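CofB (Escherichia coli, PDB 5AX6) serves as a homotrimeric minor pilin of the CFA/III type IVb pilus and probably takes part in pilus assembly in enterotoxigenic bacteria. Local coordinates at residues 233-236 against 240-243; 257-262 against 268-273; 282-287 against 293-298. All blocks are in the same frame, centred on the assembly; numbering follows the deposited sequence.

Overall arrangement
The three contacts follow one another along the chain, each touching both other subunits of the CofB trimer. Contact 1 (233-236 with 240-243) brings together two parts of the loop between strands 220-227 and 246-247. Contacts 2 (257-262 with 268-273) and 3 (282-287 with 293-298) are successive disulfide-bearing beta hairpins of the beta-repeat domain. The centres of contacts 1 and 2 lie about 17 Å apart, with nearest atoms about 6 Å apart. Contacts 2 and 3, about 15 Å between centres, touch: L270 CD2 packs 3.4 Å from G282 O and 3.6 Å from L283 CG.

Contact 1. Residues 233-236 against 240-243; sequences KFLR and RVGA
V241 packs its two methyl groups against residues 234-236, within a loop that connects strand 220-227 with strand 246-247 and belongs to no regular strand. CG2 meets the aliphatic part of R236, 3.5 Å from R236 CD, and the two side chains cross at about a right angle. The other methyl turns to the backbone, V241 CG1 lying 3.6 Å from F234 O. It also faces L235, whose methyl CD2 reaches over to the second segment and sits 3.8 Å from both V241 O and G242 O, and 3.9 Å from A243 CB. R236 and R240 run side by side in the same direction, their guanidinium planes 79° apart. The bend at chi3 of R236 (58°) turns NE to 4.0 Å from R240 CB. These like charges have acidic partners: D238, between the two segments, forms a salt bridge with R236 NE and accepts a hydrogen bond from R240 N, while E40 of the second subunit pairs with R240 NH2. The same arginines also bind the backbone carbonyls of A26 and Q29 of that subunit, so this loop is part of the trimer interface. At the same interface the F234 ring meets F234 of both other subunits edge-to-face, and L235 packs on L235 of each. Between the two backbones sits one water that accepts two hydrogen bonds, from R236 N at 2.8 Å and from V241 N at 3.0 Å.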
loop_
_atom_site.group_PDB
_atom_site.type_symbol
_atom_site.label_atom_id
_atom_site.label_comp_id
_atom_site.label_asym_id
_atom_site.label_seq_id
_atom_site.Cartn_x
_atom_site.Cartn_y
_atom_site.Cartn_z
ATOM N N LYS A 233 -24.051 7.036 -3.769
ATOM C CA LYS A 233 -24.120 5.601 -3.493
ATOM C C LYS A 233 -22.914 4.817 -4.031
ATOM O O LYS A 233 -22.489 3.830 -3.433
ATOM C CB LYS A 233 -25.409 5.050 -4.095
ATOM C CG LYS A 233 -25.693 3.584 -3.838
ATOM C CD LYS A 233 -27.057 3.245 -4.435
ATOM C CE LYS A 233 -27.363 1.764 -4.404
ATOM N NZ LYS A 233 -28.647 1.525 -5.131
ATOM N N PHE A 234 -22.392 5.248 -5.179
ATOM C CA PHE A 234 -21.301 4.558 -5.841
ATOM C C PHE A 234 -20.005 5.352 -5.855
ATOM O O PHE A 234 -20.025 6.579 -5.907
ATOM C CB PHE A 234 -21.684 4.229 -7.283
ATOM C CG PHE A 234 -22.937 3.418 -7.401
ATOM C CD1 PHE A 234 -22.999 2.137 -6.880
ATOM C CD2 PHE A 234 -24.052 3.938 -8.045
ATOM C CE1 PHE A 234 -24.163 1.379 -7.003
ATOM C CE2 PHE A 234 -25.214 3.196 -8.158
ATOM C CZ PHE A 234 -25.268 1.914 -7.647
ATOM N N LEU A 235 -18.874 4.651 -5.859
ATOM C CA LEU A 235 -17.591 5.333 -6.012
ATOM C C LEU A 235 -17.499 5.939 -7.406
ATOM O O LEU A 235 -18.005 5.369 -8.377
ATOM C CB LEU A 235 -16.416 4.374 -5.775
ATOM C CG LEU A 235 -16.376 3.659 -4.416
ATOM C CD1 LEU A 235 -15.032 2.929 -4.286
ATOM C CD2 LEU A 235 -16.578 4.645 -3.241
ATOM N N ARG A 236 -16.850 7.094 -7.497
ATOM C CA ARG A 236 -16.828 7.881 -8.722
ATOM C C ARG A 236 -15.473 7.903 -9.404
ATOM O O ARG A 236 -14.444 7.944 -8.740
ATOM C CB ARG A 236 -17.233 9.337 -8.426
ATOM C CG ARG A 236 -18.669 9.537 -7.925
ATOM C CD ARG A 236 -18.898 11.026 -7.587
ATOM N NE ARG A 236 -18.641 11.875 -8.752
ATOM C CZ ARG A 236 -19.584 12.367 -9.551
ATOM N NH1 ARG A 236 -20.868 12.111 -9.313
ATOM N NH2 ARG A 236 -19.235 13.107 -10.600
ATOM N N ARG A 240 -14.890 11.827 -6.026
ATOM C CA ARG A 240 -15.632 12.708 -5.115
ATOM C C ARG A 240 -16.535 11.985 -4.095
ATOM O O ARG A 240 -17.190 12.634 -3.285
ATOM C CB ARG A 240 -16.456 13.714 -5.936
ATOM C CG ARG A 240 -15.568 14.753 -6.653
ATOM C CD ARG A 240 -16.370 15.732 -7.523
ATOM N NE ARG A 240 -17.452 16.376 -6.782
ATOM C CZ ARG A 240 -17.267 17.309 -5.852
ATOM N NH1 ARG A 240 -16.037 17.709 -5.546
ATOM N NH2 ARG A 240 -18.307 17.834 -5.220
ATOM N N VAL A 241 -16.557 10.653 -4.114
ATOM C CA VAL A 241 -17.307 9.901 -3.103
ATOM C C VAL A 241 -16.359 9.015 -2.279
ATOM O O VAL A 241 -15.583 8.255 -2.845
ATOM C CB VAL A 241 -18.415 9.048 -3.762
ATOM C CG1 VAL A 241 -18.970 8.002 -2.785
ATOM C CG2 VAL A 241 -19.544 9.960 -4.283
ATOM N N GLY A 242 -16.410 9.133 -0.954
ATOM C CA GLY A 242 -15.545 8.342 -0.080
ATOM C C GLY A 242 -15.958 6.885 0.038
ATOM O O GLY A 242 -17.145 6.546 -0.055
ATOM N N ALA A 243 -14.979 6.011 0.250
ATOM C CA ALA A 243 -15.259 4.608 0.502
ATOM C C ALA A 243 -15.197 4.263 1.996
ATOM O O ALA A 243 -14.214 4.587 2.689
ATOM C CB ALA A 243 -14.275 3.733 -0.274
HETATM O O HOH W 1 -15.270 8.279 -5.459
#

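Contact 2. Residues 257-262 against 268-273; sequences PCLAAD and LVLTKG
C258 and T271 face each other as a hydrogen-bonded antiparallel pair, as do A260 and V269, in a two-stranded hairpin whose strand axes approach to 4.4 Å with N-to-C directions 149° apart. Each pair is closed by two N-H...O=C bonds, the shortest running from V269 N to A260 O at 2.7 Å. The intervening non-hydrogen-bonded pair L259-L270 adds CA-H...O contacts from both of its residues, with L259 CA 3.3 Å from V269 O. On the leucine face, L259 lays methyl CD2 alongside its partner, 3.9 Å from L270 CB. L270 has CG anti to its backbone N (chi1 178°), and its CD1 reaches across to the residue just before strand 258-261, 3.7 Å from P257 CB. P257 CA in turn lies 3.4 Å from T271 O, which also receives the C258 N-H. On the other face T271 OG1 stands 3.9 Å from C258 CB. Past the last pair, V269 CG2 lies 4.1 Å from D262 CB. The D262 carboxylate turns into the connection, accepting hydrogen bonds from S264 and N267. C258 SG is joined to C247, tying the hairpin to strand 246-247, which pairs with 258-261 on the side away from 268-271. The sheet crosses the subunit boundary: L268, V269 and L270 form a parallel ladder with a strand of the second subunit. L259 and L270 pack on L268 of the third. Leucines carry the packing on one face; the other holds the disulfide that covalently links two neighbouring strands, with V269 and T271 against D286 and N288 of the second subunit, so both faces take part in the trimer.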
loop_
_atom_site.group_PDB
_atom_site.type_symbol
_atom_site.label_atom_id
_atom_site.label_comp_id
_atom_site.label_asym_id
_atom_site.label_seq_id
_atom_site.Cartn_x
_atom_site.Cartn_y
_atom_site.Cartn_z
ATOM N N PRO A 257 -8.410 -9.274 -0.058
ATOM C CA PRO A 257 -8.099 -8.353 1.045
ATOM C C PRO A 257 -8.950 -7.100 1.002
ATOM O O PRO A 257 -9.507 -6.769 -0.053
ATOM C CB PRO A 257 -6.624 -8.006 0.819
ATOM C CG PRO A 257 -6.102 -9.075 -0.096
ATOM C CD PRO A 257 -7.258 -9.470 -0.955
ATOM N N CYS A 258 -9.038 -6.417 2.139
ATOM C CA CYS A 258 -9.801 -5.174 2.251
ATOM C C CYS A 258 -8.925 -4.053 2.767
ATOM O O CYS A 258 -8.052 -4.286 3.598
ATOM C CB CYS A 258 -10.992 -5.351 3.189
ATOM S SG CYS A 258 -12.127 -6.627 2.652
ATOM N N LEU A 259 -9.173 -2.849 2.262
ATOM C CA LEU A 259 -8.585 -1.623 2.779
ATOM C C LEU A 259 -9.660 -0.728 3.402
ATOM O O LEU A 259 -10.705 -0.504 2.795
ATOM C CB LEU A 259 -7.879 -0.849 1.665
ATOM C CG LEU A 259 -6.566 -1.378 1.114
ATOM C CD1 LEU A 259 -6.177 -0.540 -0.110
ATOM C CD2 LEU A 259 -5.477 -1.312 2.199
ATOM N N ALA A 260 -9.382 -0.200 4.589
ATOM C CA ALA A 260 -10.274 0.752 5.245
ATOM C C ALA A 260 -9.452 1.689 6.112
ATOM O O ALA A 260 -8.357 1.332 6.547
ATOM C CB ALA A 260 -11.315 0.034 6.081
ATOM N N ALA A 261 -9.982 2.880 6.374
ATOM C CA ALA A 261 -9.284 3.855 7.207
ATOM C C ALA A 261 -9.489 3.546 8.688
ATOM O O ALA A 261 -10.557 3.096 9.075
ATOM C CB ALA A 261 -9.774 5.249 6.901
ATOM N N ASP A 262 -8.486 3.808 9.527
ATOM C CA ASP A 262 -8.752 3.838 10.970
ATOM C C ASP A 262 -9.270 5.236 11.345
ATOM O O ASP A 262 -9.402 6.096 10.472
ATOM C CB ASP A 262 -7.505 3.454 11.777
ATOM C CG ASP A 262 -6.480 4.578 11.871
ATOM O OD1 ASP A 262 -6.581 5.603 11.165
ATOM O OD2 ASP A 262 -5.535 4.418 12.668
ATOM N N LEU A 268 -4.454 4.001 6.304
ATOM C CA LEU A 268 -5.227 2.976 5.602
ATOM C C LEU A 268 -4.754 1.621 6.095
ATOM O O LEU A 268 -3.544 1.379 6.161
ATOM C CB LEU A 268 -5.031 3.043 4.083
ATOM C CG LEU A 268 -5.710 4.070 3.195
ATOM C CD1 LEU A 268 -5.355 3.758 1.732
ATOM C CD2 LEU A 268 -7.215 4.049 3.409
ATOM N N VAL A 269 -5.703 0.744 6.406
ATOM C CA VAL A 269 -5.416 -0.537 7.035
ATOM C C VAL A 269 -5.826 -1.705 6.150
ATOM O O VAL A 269 -6.969 -1.795 5.690
ATOM C CB VAL A 269 -6.138 -0.658 8.382
ATOM C CG1 VAL A 269 -5.645 -1.900 9.131
ATOM C CG2 VAL A 269 -5.926 0.612 9.209
ATOM N N LEU A 270 -4.880 -2.603 5.932
ATOM C CA LEU A 270 -5.083 -3.799 5.136
ATOM C C LEU A 270 -5.411 -4.985 6.037
ATOM O O LEU A 270 -4.681 -5.256 6.989
ATOM C CB LEU A 270 -3.822 -4.101 4.323
ATOM C CG LEU A 270 -3.841 -5.366 3.467
ATOM C CD1 LEU A 270 -4.804 -5.187 2.308
ATOM C CD2 LEU A 270 -2.430 -5.717 2.971
ATOM N N THR A 271 -6.503 -5.686 5.736
ATOM C CA THR A 271 -6.876 -6.902 6.481
ATOM C C THR A 271 -7.156 -8.043 5.509
ATOM O O THR A 271 -7.416 -7.815 4.316
ATOM C CB THR A 271 -8.116 -6.683 7.382
ATOM O OG1 THR A 271 -9.180 -6.090 6.615
ATOM C CG2 THR A 271 -7.781 -5.771 8.538
ATOM N N LYS A 272 -7.117 -9.272 6.014
ATOM C CA LYS A 272 -7.242 -10.449 5.158
ATOM C C LYS A 272 -8.638 -10.565 4.553
ATOM O O LYS A 272 -9.605 -10.030 5.088
ATOM C CB LYS A 272 -6.924 -11.727 5.934
ATOM C CG LYS A 272 -7.983 -12.078 6.966
ATOM C CD LYS A 272 -7.752 -13.472 7.518
ATOM C CE LYS A 272 -8.804 -13.831 8.546
ATOM N NZ LYS A 272 -10.161 -13.831 7.943
ATOM N N GLY A 273 -8.730 -11.269 3.431
ATOM C CA GLY A 273 -10.009 -11.507 2.793
ATOM C C GLY A 273 -10.636 -12.780 3.324
ATOM O O GLY A 273 -9.960 -13.602 3.950
#

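Contact 3. Residues 282-287 against 293-298; sequences GLCWDL and KLCLTQ
Residues 282-287 and 293-298 form an antiparallel hairpin with strand axes 4.4 Å apart at closest and N-to-C directions 170° apart. Pairs L283-L296 and W285-L294 are each closed by two backbone hydrogen bonds. Between them C284 and C295 sit as a non-hydrogen-bonded pair, their CA atoms 4.0 Å apart, and a disulfide (chi3 105°) spans the strands. On the other face the W285 ring presents an edge to the second strand: L294 O lies near the ring plane, 3.3 Å from W285 CE3, and L296 CD1 meets W285 CH2 at 3.9 Å. Next to the W285-L294 pair, K293 CB touches W285 O and the D286 carboxylate carbon CG (3.8 Å). The lysine chain then runs past C284 CB to a salt bridge with D317, while D286 OD1 accepts a hydrogen bond from the backbone N of N288. W285 NE1 binds L296 O of the third subunit, and L296 O of this chain accepts a hydrogen bond from W285 NE1 of the second subunit. Strand 308-315 flanks 294-302, with I312 and L314 against L296, while 282-285 continues the sheet as a parallel ladder with a strand of the third subunit.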
loop_
_atom_site.group_PDB
_atom_site.type_symbol
_atom_site.label_atom_id
_atom_site.label_comp_id
_atom_site.label_asym_id
_atom_site.label_seq_id
_atom_site.Cartn_x
_atom_site.Cartn_y
_atom_site.Cartn_z
ATOM N N GLY A 282 -0.978 -9.058 2.987
ATOM C CA GLY A 282 0.230 -8.577 2.362
ATOM C C GLY A 282 -0.000 -7.568 1.265
ATOM O O GLY A 282 -0.980 -7.638 0.507
ATOM N N LEU A 283 0.898 -6.594 1.201
ATOM C CA LEU A 283 0.968 -5.679 0.075
ATOM C C LEU A 283 2.137 -6.099 -0.790
ATOM O O LEU A 283 3.254 -6.267 -0.293
ATOM C CB LEU A 283 1.143 -4.236 0.549
ATOM C CG LEU A 283 -0.027 -3.597 1.296
ATOM C CD1 LEU A 283 0.454 -2.381 2.072
ATOM C CD2 LEU A 283 -1.132 -3.200 0.322
ATOM N N CYS A 284 1.885 -6.268 -2.082
ATOM C CA CYS A 284 2.884 -6.820 -2.987
ATOM C C CYS A 284 3.176 -5.962 -4.204
ATOM O O CYS A 284 2.358 -5.140 -4.624
ATOM C CB CYS A 284 2.449 -8.210 -3.462
ATOM S SG CYS A 284 1.933 -9.322 -2.133
ATOM N N TRP A 285 4.354 -6.206 -4.775
ATOM C CA TRP A 285 4.799 -5.611 -6.024
ATOM C C TRP A 285 5.055 -6.717 -7.045
ATOM O O TRP A 285 5.638 -7.747 -6.704
ATOM C CB TRP A 285 6.107 -4.821 -5.835
ATOM C CG TRP A 285 6.066 -3.666 -4.908
ATOM C CD1 TRP A 285 6.070 -2.349 -5.251
ATOM C CD2 TRP A 285 6.072 -3.708 -3.472
ATOM N NE1 TRP A 285 6.046 -1.564 -4.118
ATOM C CE2 TRP A 285 6.046 -2.377 -3.015
ATOM C CE3 TRP A 285 6.068 -4.745 -2.533
ATOM C CZ2 TRP A 285 6.026 -2.050 -1.656
ATOM C CZ3 TRP A 285 6.048 -4.420 -1.183
ATOM C CH2 TRP A 285 6.036 -3.081 -0.761
ATOM N N ASP A 286 4.678 -6.499 -8.303
ATOM C CA ASP A 286 4.975 -7.478 -9.345
ATOM C C ASP A 286 5.406 -6.795 -10.638
ATOM O O ASP A 286 4.722 -5.899 -11.146
ATOM C CB ASP A 286 3.756 -8.376 -9.588
ATOM C CG ASP A 286 4.099 -9.649 -10.350
ATOM O OD1 ASP A 286 5.293 -9.909 -10.622
ATOM O OD2 ASP A 286 3.155 -10.402 -10.665
ATOM N N LEU A 287 6.574 -7.194 -11.136
ATOM C CA LEU A 287 7.092 -6.710 -12.412
ATOM C C LEU A 287 6.487 -7.469 -13.587
ATOM O O LEU A 287 6.483 -6.976 -14.719
ATOM C CB LEU A 287 8.613 -6.852 -12.456
ATOM C CG LEU A 287 9.401 -6.055 -11.423
ATOM C CD1 LEU A 287 10.894 -6.327 -11.594
ATOM C CD2 LEU A 287 9.119 -4.580 -11.570
ATOM N N LYS A 293 6.629 -12.252 -7.406
ATOM C CA LYS A 293 6.239 -10.968 -6.845
ATOM C C LYS A 293 6.843 -10.892 -5.437
ATOM O O LYS A 293 7.198 -11.918 -4.842
ATOM C CB LYS A 293 4.711 -10.801 -6.825
ATOM C CG LYS A 293 4.006 -11.636 -5.775
ATOM C CD LYS A 293 2.499 -11.394 -5.810
ATOM C CE LYS A 293 1.775 -12.424 -4.968
ATOM N NZ LYS A 293 1.696 -13.717 -5.712
ATOM N N LEU A 294 7.011 -9.678 -4.930
ATOM C CA LEU A 294 7.553 -9.479 -3.591
ATOM C C LEU A 294 6.451 -8.918 -2.709
ATOM O O LEU A 294 5.734 -8.010 -3.129
ATOM C CB LEU A 294 8.753 -8.527 -3.621
ATOM C CG LEU A 294 9.912 -8.965 -4.522
ATOM C CD1 LEU A 294 11.039 -7.943 -4.434
ATOM C CD2 LEU A 294 10.391 -10.358 -4.105
ATOM N N CYS A 295 6.317 -9.453 -1.499
ATOM C CA CYS A 295 5.245 -9.030 -0.606
ATOM C C CYS A 295 5.768 -8.575 0.735
ATOM O O CYS A 295 6.670 -9.199 1.296
ATOM C CB CYS A 295 4.243 -10.167 -0.387
ATOM S SG CYS A 295 3.423 -10.712 -1.910
ATOM N N LEU A 296 5.190 -7.488 1.245
ATOM C CA LEU A 296 5.359 -7.100 2.646
ATOM C C LEU A 296 4.166 -7.640 3.404
ATOM O O LEU A 296 3.054 -7.138 3.250
ATOM C CB LEU A 296 5.435 -5.580 2.823
ATOM C CG LEU A 296 6.763 -4.845 2.778
ATOM C CD1 LEU A 296 6.544 -3.342 3.050
ATOM C CD2 LEU A 296 7.735 -5.472 3.775
ATOM N N THR A 297 4.408 -8.644 4.234
ATOM C CA THR A 297 3.342 -9.431 4.831
ATOM C C THR A 297 3.390 -9.382 6.346
ATOM O O THR A 297 4.468 -9.443 6.934
ATOM C CB THR A 297 3.449 -10.887 4.381
ATOM O OG1 THR A 297 3.442 -10.927 2.950
ATOM C CG2 THR A 297 2.307 -11.724 4.936
ATOM N N GLN A 298 2.226 -9.285 6.981
ATOM C CA GLN A 298 2.182 -9.283 8.434
ATOM C C GLN A 298 2.053 -10.708 8.946
ATOM O O GLN A 298 1.173 -11.451 8.507
ATOM C CB GLN A 298 1.023 -8.440 8.960
ATOM C CG GLN A 298 1.106 -8.223 10.475
ATOM C CD GLN A 298 -0.094 -7.464 11.004
ATOM O OE1 GLN A 298 -1.135 -7.414 10.351
ATOM N NE2 GLN A 298 0.045 -6.866 12.189
#